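Local atomic coordinates of hypothetical protein CC0527 (Caulobacter vibrioides, PDB entry 2O0Q), a protein that is of unknown function but belongs to the DUF952 family, which is grouped with the ADP-ribosyl clan. Residues 61-66 and 70-75. Residues are numbered along the deposited sequence; the frame is centred on the assembly and turned at random.
Sequences VEAEPL and LKWEAS
The chi1 of Leu70, -163°, places CG anti to the backbone N and beside the carbonyl carbon, where CG and CD1 meet Leu66 and Ala63; in Leu66, chi1 (-75°) sets CG beside the backbone N, and the extended chi2 (-178°) carries CD1 on to Leu70. The two leucines pack together at the link between strands 56-62 and 70-74 of a six-stranded antiparallel sheet: strand 56-62 is followed, after Ala63, by a short 3-10 segment at 64-66, and the chain then crosses to edge strand 70-74, not its neighbour in the sheet. No hydrogen bond joins the two segments, and the side-chain contacts are all apolar. The Leu66 and Leu70 side chains cross at a slant, with Leu66 CD1 3.9 Å from Leu70 CG and Leu66 CB 4.1 Å from Leu70 CB. The turn itself is held by a backbone hydrogen bond, Leu66 N to Ala63 O, 2.9 Å. Ala63 directs its methyl into the angle between Leu70 and Trp72, and its CB comes within 3.7 Å of Leu70 CD1. Ile4 touches Leu66 and Trp72; Pro82 packs on Leu70 and Trp72. Leu70 CD2 lies 4.1 Å above one face of the Trp72 indole, offset toward its rim, whereas Ala63 CB meets the ring edge at Trp72 CZ2, 4.2 Å away and near the ring plane.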
ATOM      1  N   VAL A  61      -1.217   6.291   4.180  1.00 17.06           N
ATOM      2  CA  VAL A  61      -0.123   7.253   4.210  1.00 17.91           C
ATOM      3  C   VAL A  61      -0.456   8.628   3.634  1.00 19.27           C
ATOM      4  O   VAL A  61      -1.054   8.735   2.561  1.00 19.52           O
ATOM      5  CB  VAL A  61       1.093   6.685   3.438  1.00 16.83           C
ATOM      6  CG1 VAL A  61       2.199   7.714   3.378  1.00 16.84           C
ATOM      7  CG2 VAL A  61       1.582   5.402   4.105  1.00 16.71           C
ATOM      8  N   GLU A  62      -0.061   9.679   4.350  1.00 19.70           N
ATOM      9  CA  GLU A  62      -0.294  11.037   3.874  1.00 22.10           C
ATOM     10  C   GLU A  62       0.745  11.275   2.781  1.00 21.40           C
ATOM     11  O   GLU A  62       1.943  11.216   3.041  1.00 21.55           O
ATOM     12  CB  GLU A  62      -0.103  12.047   5.005  1.00 24.35           C
ATOM     13  CG  GLU A  62      -0.929  13.298   4.819  1.00 30.95           C
ATOM     14  CD  GLU A  62      -2.414  13.022   4.962  1.00 32.89           C
ATOM     15  OE1 GLU A  62      -3.222  13.742   4.337  1.00 34.70           O
ATOM     16  OE2 GLU A  62      -2.771  12.089   5.713  1.00 34.28           O
ATOM     17  N   ALA A  63       0.285  11.547   1.565  1.00 21.93           N
ATOM     18  CA  ALA A  63       1.185  11.745   0.432  1.00 23.14           C
ATOM     19  C   ALA A  63       2.013  13.029   0.421  1.00 24.30           C
ATOM     20  O   ALA A  63       3.214  12.988   0.162  1.00 23.52           O
ATOM     21  CB  ALA A  63       0.399  11.636  -0.871  1.00 22.53           C
ATOM     22  N   GLU A  64       1.375  14.161   0.693  1.00 25.50           N
ATOM     23  CA  GLU A  64       2.059  15.453   0.673  1.00 27.63           C
ATOM     24  C   GLU A  64       3.378  15.514   1.448  1.00 27.99           C
ATOM     25  O   GLU A  64       4.399  15.940   0.908  1.00 28.39           O
ATOM     26  CB  GLU A  64       1.112  16.546   1.159  1.00 28.71           C
ATOM     27  N   PRO A  65       3.381  15.095   2.722  1.00 28.22           N
ATOM     28  CA  PRO A  65       4.635  15.149   3.480  1.00 28.57           C
ATOM     29  C   PRO A  65       5.742  14.199   3.022  1.00 28.35           C
ATOM     30  O   PRO A  65       6.858  14.253   3.539  1.00 29.03           O
ATOM     31  CB  PRO A  65       4.182  14.878   4.913  1.00 28.46           C
ATOM     32  CG  PRO A  65       2.984  14.011   4.732  1.00 30.49           C
ATOM     33  CD  PRO A  65       2.264  14.675   3.586  1.00 28.40           C
ATOM     34  N   LEU A  66       5.449  13.339   2.049  1.00 27.30           N
ATOM     35  CA  LEU A  66       6.457  12.401   1.567  1.00 25.95           C
ATOM     36  C   LEU A  66       7.596  13.082   0.826  1.00 26.07           C
ATOM     37  O   LEU A  66       8.731  12.607   0.853  1.00 27.21           O
ATOM     38  CB  LEU A  66       5.819  11.333   0.677  1.00 24.15           C
ATOM     39  CG  LEU A  66       5.030  10.285   1.462  1.00 23.44           C
ATOM     40  CD1 LEU A  66       4.472   9.230   0.515  1.00 22.20           C
ATOM     41  CD2 LEU A  66       5.947   9.644   2.493  1.00 22.71           C
ATOM     42  N   LEU A  70       8.196  10.941  -3.962  1.00 19.15           N
ATOM     43  CA  LEU A  70       6.899  10.368  -4.304  1.00 18.13           C
ATOM     44  C   LEU A  70       6.580  10.873  -5.701  1.00 18.69           C
ATOM     45  O   LEU A  70       6.437  12.079  -5.917  1.00 18.92           O
ATOM     46  CB  LEU A  70       5.805  10.839  -3.343  1.00 19.42           C
ATOM     47  CG  LEU A  70       4.483  10.054  -3.306  1.00 20.10           C
ATOM     48  CD1 LEU A  70       3.355  11.024  -2.971  1.00 20.16           C
ATOM     49  CD2 LEU A  70       4.196   9.367  -4.625  1.00 21.26           C
ATOM     50  N   LYS A  71       6.474   9.954  -6.652  1.00 16.40           N
ATOM     51  CA  LYS A  71       6.170  10.334  -8.021  1.00 16.81           C
ATOM     52  C   LYS A  71       4.821   9.750  -8.411  1.00 15.42           C
ATOM     53  O   LYS A  71       4.529   8.588  -8.112  1.00 15.49           O
ATOM     54  CB  LYS A  71       7.241   9.801  -8.979  1.00 20.10           C
ATOM     55  CG  LYS A  71       8.664  10.232  -8.660  1.00 23.68           C
ATOM     56  CD  LYS A  71       9.641   9.624  -9.658  1.00 29.73           C
ATOM     57  CE  LYS A  71      11.086   9.978  -9.325  1.00 32.25           C
ATOM     58  NZ  LYS A  71      12.052   9.284 -10.231  1.00 34.40           N
ATOM     59  N   TRP A  72       3.996  10.565  -9.057  1.00 13.60           N
ATOM     60  CA  TRP A  72       2.687  10.113  -9.521  1.00 12.47           C
ATOM     61  C   TRP A  72       2.871   9.807 -10.991  1.00 13.56           C
ATOM     62  O   TRP A  72       3.075  10.712 -11.797  1.00 14.03           O
ATOM     63  CB  TRP A  72       1.636  11.204  -9.332  1.00 12.77           C
ATOM     64  CG  TRP A  72       1.303  11.428  -7.894  1.00 14.52           C
ATOM     65  CD1 TRP A  72       1.985  12.208  -7.000  1.00 14.89           C
ATOM     66  CD2 TRP A  72       0.223  10.838  -7.168  1.00 15.25           C
ATOM     67  NE1 TRP A  72       1.393  12.138  -5.762  1.00 16.09           N
ATOM     68  CE2 TRP A  72       0.308  11.304  -5.838  1.00 16.82           C
ATOM     69  CE3 TRP A  72      -0.810   9.958  -7.512  1.00 17.94           C
ATOM     70  CZ2 TRP A  72      -0.604  10.917  -4.850  1.00 17.78           C
ATOM     71  CZ3 TRP A  72      -1.714   9.574  -6.532  1.00 17.03           C
ATOM     72  CH2 TRP A  72      -1.605  10.054  -5.216  1.00 17.38           C
ATOM     73  N   GLU A  73       2.811   8.526 -11.336  1.00 13.44           N
ATOM     74  CA  GLU A  73       3.025   8.111 -12.715  1.00 13.89           C
ATOM     75  C   GLU A  73       1.812   7.471 -13.375  1.00 14.05           C
ATOM     76  O   GLU A  73       1.172   6.589 -12.799  1.00 14.78           O
ATOM     77  CB  GLU A  73       4.214   7.152 -12.761  1.00 14.14           C
ATOM     78  CG  GLU A  73       5.475   7.745 -12.153  1.00 16.40           C
ATOM     79  CD  GLU A  73       6.679   6.831 -12.276  1.00 18.21           C
ATOM     80  OE1 GLU A  73       6.867   5.964 -11.402  1.00 18.40           O
ATOM     81  OE2 GLU A  73       7.433   6.978 -13.260  1.00 18.11           O
ATOM     82  N   ALA A  74       1.510   7.928 -14.587  1.00 14.86           N
ATOM     83  CA  ALA A  74       0.387   7.410 -15.372  1.00 14.32           C
ATOM     84  C   ALA A  74       0.597   5.921 -15.625  1.00 15.20           C
ATOM     85  O   ALA A  74       1.548   5.518 -16.306  1.00 15.01           O
ATOM     86  CB  ALA A  74       0.294   8.155 -16.696  1.00 13.78           C
ATOM     87  N   SER A  75      -0.295   5.101 -15.084  1.00 14.42           N
ATOM     88  CA  SER A  75      -0.166   3.658 -15.229  1.00 14.74           C
ATOM     89  C   SER A  75      -1.477   2.971 -15.617  1.00 14.78           C
ATOM     90  O   SER A  75      -2.048   3.248 -16.672  1.00 13.80           O
ATOM     91  CB  SER A  75       0.385   3.080 -13.913  1.00 14.57           C
ATOM     92  OG  SER A  75       0.610   1.685 -13.991  1.00 14.51           O
TER